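Local coordinates for protein unsaturated chondroitin disaccharide hydrolase (Streptococcus agalactiae, PDB 3WUX) that hydrolyses unsaturated disaccharides of chondroitin, hyaluronan and heparin, releasing the 4,5-unsaturated uronic acid, with a preference for sulfated substrates, at residues His113-Phe118 / Leu177-Leu182; Ile173-Leu178 / Gln249-Tyr254; Thr220-Pro225 / Val234-Tyr239. The protein carries 2 engineered substitutions. All coordinates share one frame; numbering follows the deposited sequence.

Overall arrangement
Contacts 1 and 2 share Leu177 and Leu178 and meet in the active site, their centres about 10 Å apart. The nucleophile position of contact 1, Asn115 (engineered from Asp), gives its ND2 to OD1 of the proton donor Asp175 in contact 2, a probable hydrogen bond of 2.9 Å. Phe118 of contact 1 also packs on Trp251 of contact 2, Phe118 CZ lying 3.5 Å from Trp251 CH2. Contact 3 is nested in the chain between 173-178 and 249-254; its centre is about 16 Å from that of contact 2, and Ile173 CG2 packs tightly on Thr220 CB at 3.3 Å. Contact 3 lies at the surface, its centre about 20 Å from that of the chain, and carries the substrate-binding Thr235.

Contact 1: His113-Phe118 / Leu177-Leu182; sequences HHNLGF and LLNIQL. Engineered in segment 113-118: Asn115 (natural residue Asp).
The N-terminus of helix 116-131, where the nucleophile position sits in the active site, is held against segment 177-182 by Asn179. Asn179 OD1 accepts from Gly117 N at 2.9 Å with an N-H...O angle of 158°, the donor tilted somewhat from the carbonyl plane. An amide oxygen suits this place because the first turn of a helix presents backbone N-H groups without partners in the helix. Gly117, with no side chain, lets the backbones come close, its CA 4.2 Å from Asn179 CA.

Asn115, an engineered replacement for the natural Asp, is the N-cap of the helix. Its CG is anti to the backbone N (chi1 -174°), and Phe118 N donates to Asn115 OD1 at 2.8 Å, from above the carbonyl plane rather than along a lone pair; this is the capping bond. Asn115 and Asn179 slide past each other in opposite directions, amide planes 42° apart, with Asn115 OD1 and Asn179 OD1 3.2 Å apart, two acceptors that form no hydrogen bond. In the alpha6/alpha6-barrel this puts residue 115 beside the proton donor Asp175, whose OD1 receives Asn115 ND2; that same ND2 lies 3.7 Å above the centre of the Phe118 ring. Apolar contacts complete the join: Phe118 CE1 meets Leu178 CB at 3.7 Å, and Leu116 CB meets Leu182 CD2. Leu182 also packs on Thr140 and Ala144 of helix 134-149.

Contact 2: Ile173-Leu178 / Gln249-Tyr254; sequences IIDCLL and QAWGIY. With EDO (1,2-ethanediol), chain F.
The catalytic proton donor Asp175 lays its own CB over the indole of Trp251, a CH-pi contact in which the methylene, not the carboxylate, covers the ring. Asp175 CB stands 3.6 Å from the centroid of the five-membered ring of Trp251, 14° off its normal. This is the active site of the alpha6/alpha6-barrel, where helix 246-263 packs against the type I turn Ile173-Cys176 that leads into helix 176-179. Both Asp175 and Trp251 bind substrate.

The backbone sets Asp175 CB on the indole; chi1 63°, with CG between the backbone N and the carbonyl carbon, turns the carboxylate away from the ring toward the engineered Asn115.

Ile174 comes to the edge of the same indole: CG2 lies in its plane and meets Trp251 CB at 3.8 Å, while Ile174 CD1 lies 3.9 Å from Gly252 CA. The two branches divide the work, CG2 at the indole edge and CD1 on the helix backbone, where Gly252 has no side chain to obstruct it. In one of its two conformers Leu178 crosses Trp251 at about a right angle, Leu178 CD1 being 3.6 Å from Trp251 CE3; its other methyl, CD2, then touches CD2 of Tyr254, whose hydroxyl is hydrogen-bonded to Arg389.

Near the indole N-H lies a 1,2-ethanediol, probably from the crystallisation liquor, which may mark the substrate pocket; it is also hydrogen-bonded to Arg247 NH2. Trp251 NE1 can donate to ethanediol O2 at 3.2 Å or to a water at 3.0 Å, but these two lie too close together for their joint presence to be certain. Where the water is present, it donates to Asp175 OD2 at 2.6 Å.

Contact 3: Thr220-Pro225 / Val234-Tyr239; sequences TFYFDP and VTRQGY
Tyr222 and Arg236 cross with their flat groups nearly perpendicular, the phenol and guanidinium planes 84° apart. The arginine does not stack on the ring: its CD comes to the ring edge, near the plane, 3.5 Å from Tyr222 CE2. Conversely, the phenol oxygen rides over one face of the guanidinium, 3.5 Å above its plane and offset toward the rim.

That oxygen is held by the backbone of the opposing segment, since Gln237 N donates to Tyr222 OH at 3.1 Å with a nearly straight N-H...O angle of 166°. Tyrosine suits the position because its long, rigid ring spans the gap between the segments and carries an acceptor at the far end. A chi1 of -73°, with CG anti to the carbonyl carbon, swings the ring across to 234-239 and brings its OH to Gln237 N.

Arg236 is bent at chi2 and chi3 and curls back on its own segment, NH1 donating to Gln237 O at 2.7 Å. NH2 forms a salt bridge with Asp241, so the charged group is tied to the chain that follows.

Val234 adds an apolar contact beside the ring: its CG1 meets Tyr222 CD1 at 4.1 Å obliquely, and the same methyl reaches toward Thr220 CG2 tip to tip, also 4.1 Å away. Compact beta-branched residues fit beside the aromatic ring, and Thr220 OG1 turns to Leu172 O.

No regular helix or strand holds these segments together; both belong to the long loop connecting helices 193-210 and 246-263 of the alpha6/alpha6-barrel, which delivers Thr235, hydrogen-bonded to Ser365, to the substrate-binding site.

Contact 1: His113-Phe118 / Leu177-Leu182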
loop_
_atom_site.group_PDB
_atom_site.type_symbol
_atom_site.label_atom_id
_atom_site.label_comp_id
_atom_site.label_asym_id
_atom_site.label_seq_id
_atom_site.Cartn_x
_atom_site.Cartn_y
_atom_site.Cartn_z
ATOM N N HIS A 113 -16.422 -4.661 6.374
ATOM C CA HIS A 113 -16.162 -3.247 6.129
ATOM C C HIS A 113 -14.857 -3.102 5.356
ATOM O O HIS A 113 -14.283 -2.012 5.289
ATOM C CB HIS A 113 -16.046 -2.477 7.445
ATOM C CG HIS A 113 -17.334 -1.871 7.906
ATOM N ND1 HIS A 113 -17.932 -2.217 9.101
ATOM C CD2 HIS A 113 -18.133 -0.941 7.338
ATOM C CE1 HIS A 113 -19.046 -1.522 9.245
ATOM N NE2 HIS A 113 -19.193 -0.739 8.192
ATOM N N HIS A 114 -14.389 -4.210 4.784
ATOM C CA HIS A 114 -13.084 -4.252 4.125
ATOM C C HIS A 114 -12.915 -3.152 3.082
ATOM O O HIS A 114 -13.855 -2.823 2.353
ATOM C CB HIS A 114 -12.870 -5.609 3.449
ATOM C CG HIS A 114 -12.848 -6.766 4.396
ATOM N ND1 HIS A 114 -12.319 -6.683 5.668
ATOM C CD2 HIS A 114 -13.279 -8.044 4.252
ATOM C CE1 HIS A 114 -12.423 -7.858 6.263
ATOM N NE2 HIS A 114 -13.007 -8.699 5.427
ATOM N N ASN A 115 -11.712 -2.589 3.034
ATOM C CA ASN A 115 -11.314 -1.657 1.991
ATOM C C ASN A 115 -11.505 -2.341 0.637
ATOM O O ASN A 115 -10.832 -3.330 0.335
ATOM C CB ASN A 115 -9.840 -1.277 2.215
ATOM C CG ASN A 115 -9.348 -0.188 1.273
ATOM O OD1 ASN A 115 -9.471 -0.301 0.052
ATOM N ND2 ASN A 115 -8.762 0.871 1.845
ATOM N N LEU A 116 -12.432 -1.832 -0.168
ATOM C CA LEU A 116 -12.742 -2.455 -1.457
ATOM C C LEU A 116 -11.722 -2.090 -2.525
ATOM O O LEU A 116 -11.537 -2.838 -3.487
ATOM C CB LEU A 116 -14.154 -2.082 -1.907
ATOM C CG LEU A 116 -15.232 -2.719 -1.035
ATOM C CD1 LEU A 116 -16.573 -1.997 -1.185
ATOM C CD2 LEU A 116 -15.372 -4.187 -1.389
ATOM N N GLY A 117 -11.059 -0.943 -2.358
ATOM C CA GLY A 117 -9.949 -0.578 -3.223
ATOM C C GLY A 117 -8.850 -1.620 -3.156
ATOM O O GLY A 117 -8.330 -2.077 -4.189
ATOM N N PHE A 118 -8.513 -2.020 -1.933
ATOM C CA PHE A 118 -7.460 -3.003 -1.690
ATOM C C PHE A 118 -7.774 -4.346 -2.348
ATOM O O PHE A 118 -6.874 -5.057 -2.798
ATOM C CB PHE A 118 -7.281 -3.219 -0.189
ATOM C CG PHE A 118 -6.471 -2.148 0.505
ATOM C CD1 PHE A 118 -5.773 -1.193 -0.218
ATOM C CD2 PHE A 118 -6.401 -2.115 1.895
ATOM C CE1 PHE A 118 -5.011 -0.227 0.435
ATOM C CE2 PHE A 118 -5.640 -1.149 2.558
ATOM C CZ PHE A 118 -4.950 -0.201 1.827
ATOM N N LEU A 177 -7.781 6.635 1.957
ATOM C CA LEU A 177 -7.127 7.399 0.898
ATOM C C LEU A 177 -6.806 6.530 -0.321
ATOM O O LEU A 177 -6.733 7.032 -1.446
ATOM C CB LEU A 177 -5.862 8.082 1.413
ATOM C CG LEU A 177 -6.123 9.158 2.467
ATOM C CD1 LEU A 177 -4.823 9.824 2.855
ATOM C CD2 LEU A 177 -7.137 10.184 1.974
ATOM N N LEU A 178 -6.615 5.231 -0.104
ATOM C CA LEU A 178 -6.400 4.321 -1.231
ATOM C C LEU A 178 -7.711 3.715 -1.701
ATOM O O LEU A 178 -7.879 3.419 -2.878
ATOM C CB LEU A 178 -5.375 3.238 -0.884
ATOM C CG LEU A 178 -3.944 3.782 -0.801
ATOM C CD1 LEU A 178 -3.556 4.079 0.637
ATOM C CD2 LEU A 178 -2.943 2.815 -1.449
ATOM N N ASN A 179 -8.651 3.566 -0.774
ATOM C CA ASN A 179 -9.990 3.061 -1.094
ATOM C C ASN A 179 -10.698 3.927 -2.133
ATOM O O ASN A 179 -11.329 3.409 -3.051
ATOM C CB ASN A 179 -10.818 3.007 0.199
ATOM C CG ASN A 179 -11.995 2.043 0.136
ATOM O OD1 ASN A 179 -12.123 1.222 -0.781
ATOM N ND2 ASN A 179 -12.861 2.130 1.148
ATOM N N ILE A 180 -10.569 5.247 -2.015
ATOM C CA ILE A 180 -11.284 6.133 -2.937
ATOM C C ILE A 180 -10.739 6.154 -4.357
ATOM O O ILE A 180 -11.379 6.713 -5.250
ATOM C CB ILE A 180 -11.330 7.581 -2.447
ATOM C CG1 ILE A 180 -9.913 8.130 -2.255
ATOM C CG2 ILE A 180 -12.149 7.693 -1.161
ATOM C CD1 ILE A 180 -9.890 9.584 -1.798
ATOM N N GLN A 181 -9.554 5.598 -4.580
ATOM C CA GLN A 181 -9.047 5.546 -5.950
ATOM C C GLN A 181 -10.011 4.754 -6.829
ATOM O O GLN A 181 -10.166 5.040 -8.015
ATOM C CB GLN A 181 -7.639 4.949 -6.018
ATOM C CG GLN A 181 -6.652 5.669 -5.108
ATOM C CD GLN A 181 -6.707 7.179 -5.253
ATOM O OE1 GLN A 181 -6.655 7.719 -6.365
ATOM N NE2 GLN A 181 -6.801 7.871 -4.123
ATOM N N LEU A 182 -10.652 3.758 -6.230
ATOM C CA LEU A 182 -11.719 3.019 -6.892
ATOM C C LEU A 182 -12.824 3.959 -7.371
ATOM O O LEU A 182 -13.351 3.792 -8.467
ATOM C CB LEU A 182 -12.276 1.973 -5.933
ATOM C CG LEU A 182 -13.441 1.094 -6.364
ATOM C CD1 LEU A 182 -13.069 0.288 -7.599
ATOM C CD2 LEU A 182 -13.794 0.175 -5.203
#

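Contact 2: Ile173-Leu178 / Gln249-Tyr254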
loop_
_atom_site.group_PDB
_atom_site.type_symbol
_atom_site.label_atom_id
_atom_site.label_comp_id
_atom_site.label_asym_id
_atom_site.label_seq_id
_atom_site.Cartn_x
_atom_site.Cartn_y
_atom_site.Cartn_z
ATOM N N ILE A 173 -10.935 5.862 8.205
ATOM C CA ILE A 173 -9.594 5.374 8.499
ATOM C C ILE A 173 -8.679 5.907 7.409
ATOM O O ILE A 173 -9.130 6.152 6.295
ATOM C CB ILE A 173 -9.510 3.851 8.402
ATOM C CG1 ILE A 173 -10.418 3.338 7.289
ATOM C CG2 ILE A 173 -9.899 3.197 9.686
ATOM C CD1 ILE A 173 -10.523 1.821 7.236
ATOM N N ILE A 174 -7.397 6.058 7.712
ATOM C CA ILE A 174 -6.505 6.693 6.756
ATOM C C ILE A 174 -6.316 5.869 5.473
ATOM O O ILE A 174 -6.034 6.442 4.420
ATOM C CB ILE A 174 -5.145 7.067 7.378
ATOM C CG1 ILE A 174 -4.391 8.029 6.452
ATOM C CG2 ILE A 174 -4.326 5.804 7.649
ATOM C CD1 ILE A 174 -3.368 8.895 7.134
ATOM N N ASP A 175 -6.477 4.546 5.536
ATOM C CA ASP A 175 -6.374 3.751 4.300
ATOM C C ASP A 175 -7.528 4.003 3.334
ATOM O O ASP A 175 -7.509 3.538 2.192
ATOM C CB ASP A 175 -6.168 2.241 4.549
ATOM C CG ASP A 175 -7.334 1.581 5.269
ATOM O OD1 ASP A 175 -8.415 1.426 4.664
ATOM O OD2 ASP A 175 -7.163 1.181 6.438
ATOM N N CYS A 176 -8.525 4.759 3.778
ATOM C CA CYS A 176 -9.559 5.214 2.860
ATOM C C CYS A 176 -8.966 6.066 1.740
ATOM O O CYS A 176 -9.571 6.202 0.684
ATOM C CB CYS A 176 -10.654 5.982 3.603
ATOM S SG CYS A 176 -11.880 4.903 4.371
ATOM N N LEU A 177 -7.781 6.635 1.957
ATOM C CA LEU A 177 -7.127 7.399 0.898
ATOM C C LEU A 177 -6.806 6.530 -0.321
ATOM O O LEU A 177 -6.733 7.032 -1.446
ATOM C CB LEU A 177 -5.862 8.082 1.413
ATOM C CG LEU A 177 -6.123 9.158 2.467
ATOM C CD1 LEU A 177 -4.823 9.824 2.855
ATOM C CD2 LEU A 177 -7.137 10.184 1.974
ATOM N N LEU A 178 -6.615 5.231 -0.104
ATOM C CA LEU A 178 -6.400 4.321 -1.231
ATOM C C LEU A 178 -7.711 3.715 -1.701
ATOM O O LEU A 178 -7.879 3.419 -2.878
ATOM C CB LEU A 178 -5.375 3.238 -0.884
ATOM C CG LEU A 178 -3.944 3.782 -0.801
ATOM C CD1 LEU A 178 -3.556 4.079 0.637
ATOM C CD2 LEU A 178 -2.943 2.815 -1.449
ATOM N N GLN A 249 0.955 5.852 8.733
ATOM C CA GLN A 249 1.703 6.978 8.202
ATOM C C GLN A 249 1.920 6.771 6.699
ATOM O O GLN A 249 1.756 7.700 5.903
ATOM C CB GLN A 249 3.063 7.074 8.899
ATOM C CG GLN A 249 3.744 8.425 8.756
ATOM C CD GLN A 249 2.954 9.534 9.429
ATOM O OE1 GLN A 249 2.169 9.276 10.339
ATOM N NE2 GLN A 249 3.152 10.775 8.981
ATOM N N ALA A 250 2.268 5.544 6.326
ATOM C CA ALA A 250 2.528 5.202 4.922
ATOM C C ALA A 250 1.283 5.275 4.037
ATOM O O ALA A 250 1.389 5.635 2.858
ATOM C CB ALA A 250 3.189 3.835 4.806
ATOM N N TRP A 251 0.113 4.936 4.585
ATOM C CA TRP A 251 -1.132 5.056 3.821
ATOM C C TRP A 251 -1.339 6.516 3.440
ATOM O O TRP A 251 -1.884 6.819 2.379
ATOM C CB TRP A 251 -2.361 4.571 4.610
ATOM C CG TRP A 251 -2.471 3.077 4.894
ATOM C CD1 TRP A 251 -2.962 2.504 6.039
ATOM C CD2 TRP A 251 -2.133 1.978 4.016
ATOM N NE1 TRP A 251 -2.938 1.133 5.933
ATOM C CE2 TRP A 251 -2.433 0.784 4.707
ATOM C CE3 TRP A 251 -1.596 1.892 2.723
ATOM C CZ2 TRP A 251 -2.214 -0.483 4.149
ATOM C CZ3 TRP A 251 -1.373 0.638 2.172
ATOM C CH2 TRP A 251 -1.680 -0.538 2.883
ATOM N N GLY A 252 -0.914 7.421 4.318
ATOM C CA GLY A 252 -0.957 8.843 4.019
ATOM C C GLY A 252 0.030 9.202 2.927
ATOM O O GLY A 252 -0.316 9.862 1.951
ATOM N N ILE A 253 1.275 8.778 3.111
ATOM C CA ILE A 253 2.336 9.066 2.159
ATOM C C ILE A 253 1.990 8.617 0.732
ATOM O O ILE A 253 2.343 9.292 -0.217
ATOM C CB ILE A 253 3.650 8.450 2.634
ATOM C CG1 ILE A 253 4.074 9.145 3.932
ATOM C CG2 ILE A 253 4.746 8.592 1.578
ATOM C CD1 ILE A 253 5.206 8.447 4.650
ATOM N N TYR A 254 1.296 7.494 0.580
ATOM C CA TYR A 254 0.903 7.015 -0.753
ATOM C C TYR A 254 -0.500 7.493 -1.154
ATOM O O TYR A 254 -0.736 7.884 -2.299
ATOM C CB TYR A 254 0.966 5.481 -0.788
ATOM C CG TYR A 254 0.966 4.857 -2.178
ATOM C CD1 TYR A 254 1.004 5.636 -3.322
ATOM C CD2 TYR A 254 0.913 3.479 -2.333
ATOM C CE1 TYR A 254 1.018 5.045 -4.617
ATOM C CE2 TYR A 254 0.910 2.880 -3.614
ATOM C CZ TYR A 254 0.950 3.671 -4.746
ATOM O OH TYR A 254 0.954 3.096 -6.011
HETATM C C1 EDO F . -4.644 -3.569 8.067
HETATM O O1 EDO F . -3.774 -4.016 9.110
HETATM C C2 EDO F . -3.834 -2.787 7.046
HETATM O O2 EDO F . -3.413 -1.542 7.607
HETATM O O HOH W 1 -5.141 0.029 7.654
#

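Contact 3: Thr220-Pro225 / Val234-Tyr239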
loop_
_atom_site.group_PDB
_atom_site.type_symbol
_atom_site.label_atom_id
_atom_site.label_comp_id
_atom_site.label_asym_id
_atom_site.label_seq_id
_atom_site.Cartn_x
_atom_site.Cartn_y
_atom_site.Cartn_z
ATOM N N THR A 220 -8.758 5.395 13.935
ATOM C CA THR A 220 -10.165 5.578 13.590
ATOM C C THR A 220 -11.021 5.598 14.854
ATOM O O THR A 220 -10.510 5.799 15.954
ATOM C CB THR A 220 -10.644 4.432 12.693
ATOM O OG1 THR A 220 -12.049 4.560 12.428
ATOM C CG2 THR A 220 -10.369 3.090 13.355
ATOM N N PHE A 221 -12.324 5.392 14.696
ATOM C CA PHE A 221 -13.210 5.220 15.843
ATOM C C PHE A 221 -13.128 3.779 16.316
ATOM O O PHE A 221 -13.310 2.847 15.526
ATOM C CB PHE A 221 -14.651 5.569 15.475
ATOM C CG PHE A 221 -15.124 6.868 16.058
ATOM C CD1 PHE A 221 -15.648 6.915 17.342
ATOM C CD2 PHE A 221 -15.044 8.044 15.328
ATOM C CE1 PHE A 221 -16.088 8.112 17.885
ATOM C CE2 PHE A 221 -15.481 9.240 15.866
ATOM C CZ PHE A 221 -16.006 9.274 17.145
ATOM N N TYR A 222 -12.836 3.589 17.597
ATOM C CA TYR A 222 -12.790 2.238 18.138
ATOM C C TYR A 222 -14.109 1.902 18.824
ATOM O O TYR A 222 -14.428 0.731 19.032
ATOM C CB TYR A 222 -11.603 2.066 19.096
ATOM C CG TYR A 222 -10.260 2.003 18.401
ATOM C CD1 TYR A 222 -10.140 2.323 17.057
ATOM C CD2 TYR A 222 -9.116 1.604 19.082
ATOM C CE1 TYR A 222 -8.923 2.264 16.410
ATOM C CE2 TYR A 222 -7.886 1.538 18.436
ATOM C CZ TYR A 222 -7.799 1.872 17.098
ATOM O OH TYR A 222 -6.590 1.816 16.437
ATOM N N PHE A 223 -14.875 2.939 19.162
ATOM C CA PHE A 223 -16.077 2.776 19.970
ATOM C C PHE A 223 -17.251 3.500 19.349
ATOM O O PHE A 223 -17.075 4.538 18.713
ATOM C CB PHE A 223 -15.828 3.302 21.391
ATOM C CG PHE A 223 -14.660 2.658 22.060
ATOM C CD1 PHE A 223 -14.817 1.461 22.743
ATOM C CD2 PHE A 223 -13.396 3.227 21.984
ATOM C CE1 PHE A 223 -13.733 0.848 23.352
ATOM C CE2 PHE A 223 -12.313 2.626 22.589
ATOM C CZ PHE A 223 -12.479 1.433 23.272
ATOM N N ASP A 224 -18.444 2.942 19.530
ATOM C CA ASP A 224 -19.658 3.546 19.010
ATOM C C ASP A 224 -19.786 4.937 19.621
ATOM O O ASP A 224 -19.574 5.107 20.826
ATOM C CB ASP A 224 -20.869 2.688 19.375
ATOM C CG ASP A 224 -22.145 3.156 18.699
ATOM O OD1 ASP A 224 -22.740 4.150 19.161
ATOM O OD2 ASP A 224 -22.562 2.517 17.707
ATOM N N PRO A 225 -20.086 5.941 18.781
ATOM C CA PRO A 225 -20.219 7.338 19.211
ATOM C C PRO A 225 -21.503 7.606 19.989
ATOM O O PRO A 225 -21.649 8.702 20.529
ATOM C CB PRO A 225 -20.230 8.110 17.887
ATOM C CG PRO A 225 -20.735 7.133 16.890
ATOM C CD PRO A 225 -20.161 5.814 17.315
ATOM N N VAL A 234 -13.183 -4.008 14.150
ATOM C CA VAL A 234 -12.227 -2.905 14.164
ATOM C C VAL A 234 -11.019 -3.273 15.018
ATOM O O VAL A 234 -11.150 -3.506 16.220
ATOM C CB VAL A 234 -12.872 -1.616 14.705
ATOM C CG1 VAL A 234 -11.875 -0.467 14.682
ATOM C CG2 VAL A 234 -14.105 -1.269 13.887
ATOM N N THR A 235 -9.846 -3.326 14.393
ATOM C CA THR A 235 -8.630 -3.719 15.100
ATOM C C THR A 235 -7.770 -2.531 15.525
ATOM O O THR A 235 -7.496 -1.626 14.736
ATOM C CB THR A 235 -7.786 -4.731 14.282
ATOM O OG1 THR A 235 -6.428 -4.724 14.748
ATOM C CG2 THR A 235 -7.812 -4.386 12.802
ATOM N N ARG A 236 -7.365 -2.542 16.791
ATOM C CA ARG A 236 -6.411 -1.573 17.314
ATOM C C ARG A 236 -5.088 -1.670 16.551
ATOM O O ARG A 236 -4.464 -2.731 16.506
ATOM C CB ARG A 236 -6.191 -1.830 18.808
ATOM C CG ARG A 236 -4.895 -1.288 19.388
ATOM C CD ARG A 236 -5.018 0.154 19.857
ATOM N NE ARG A 236 -4.211 1.055 19.036
ATOM C CZ ARG A 236 -4.060 2.356 19.266
ATOM N NH1 ARG A 236 -3.303 3.084 18.453
ATOM N NH2 ARG A 236 -4.660 2.931 20.304
ATOM N N GLN A 237 -4.682 -0.567 15.930
ATOM C CA GLN A 237 -3.400 -0.498 15.238
ATOM C C GLN A 237 -2.598 0.639 15.836
ATOM O O GLN A 237 -3.161 1.672 16.203
ATOM C CB GLN A 237 -3.600 -0.253 13.741
ATOM C CG GLN A 237 -4.410 -1.328 13.034
ATOM C CD GLN A 237 -3.609 -2.587 12.712
ATOM O OE1 GLN A 237 -2.452 -2.738 13.112
ATOM N NE2 GLN A 237 -4.232 -3.497 11.972
ATOM N N GLY A 238 -1.287 0.461 15.923
ATOM C CA GLY A 238 -0.443 1.452 16.562
ATOM C C GLY A 238 -0.309 1.100 18.026
ATOM O O GLY A 238 -1.222 0.504 18.602
ATOM N N TYR A 239 0.820 1.463 18.623
ATOM C CA TYR A 239 1.112 1.128 20.016
ATOM C C TYR A 239 0.114 1.758 20.983
ATOM O O TYR A 239 -0.356 1.107 21.922
ATOM C CB TYR A 239 2.527 1.572 20.388
ATOM C CG TYR A 239 2.886 1.236 21.823
ATOM C CD1 TYR A 239 3.227 -0.060 22.181
ATOM C CD2 TYR A 239 2.845 2.206 22.819
ATOM C CE1 TYR A 239 3.543 -0.382 23.484
ATOM C CE2 TYR A 239 3.159 1.891 24.132
ATOM C CZ TYR A 239 3.506 0.592 24.451
ATOM O OH TYR A 239 3.819 0.265 25.748
#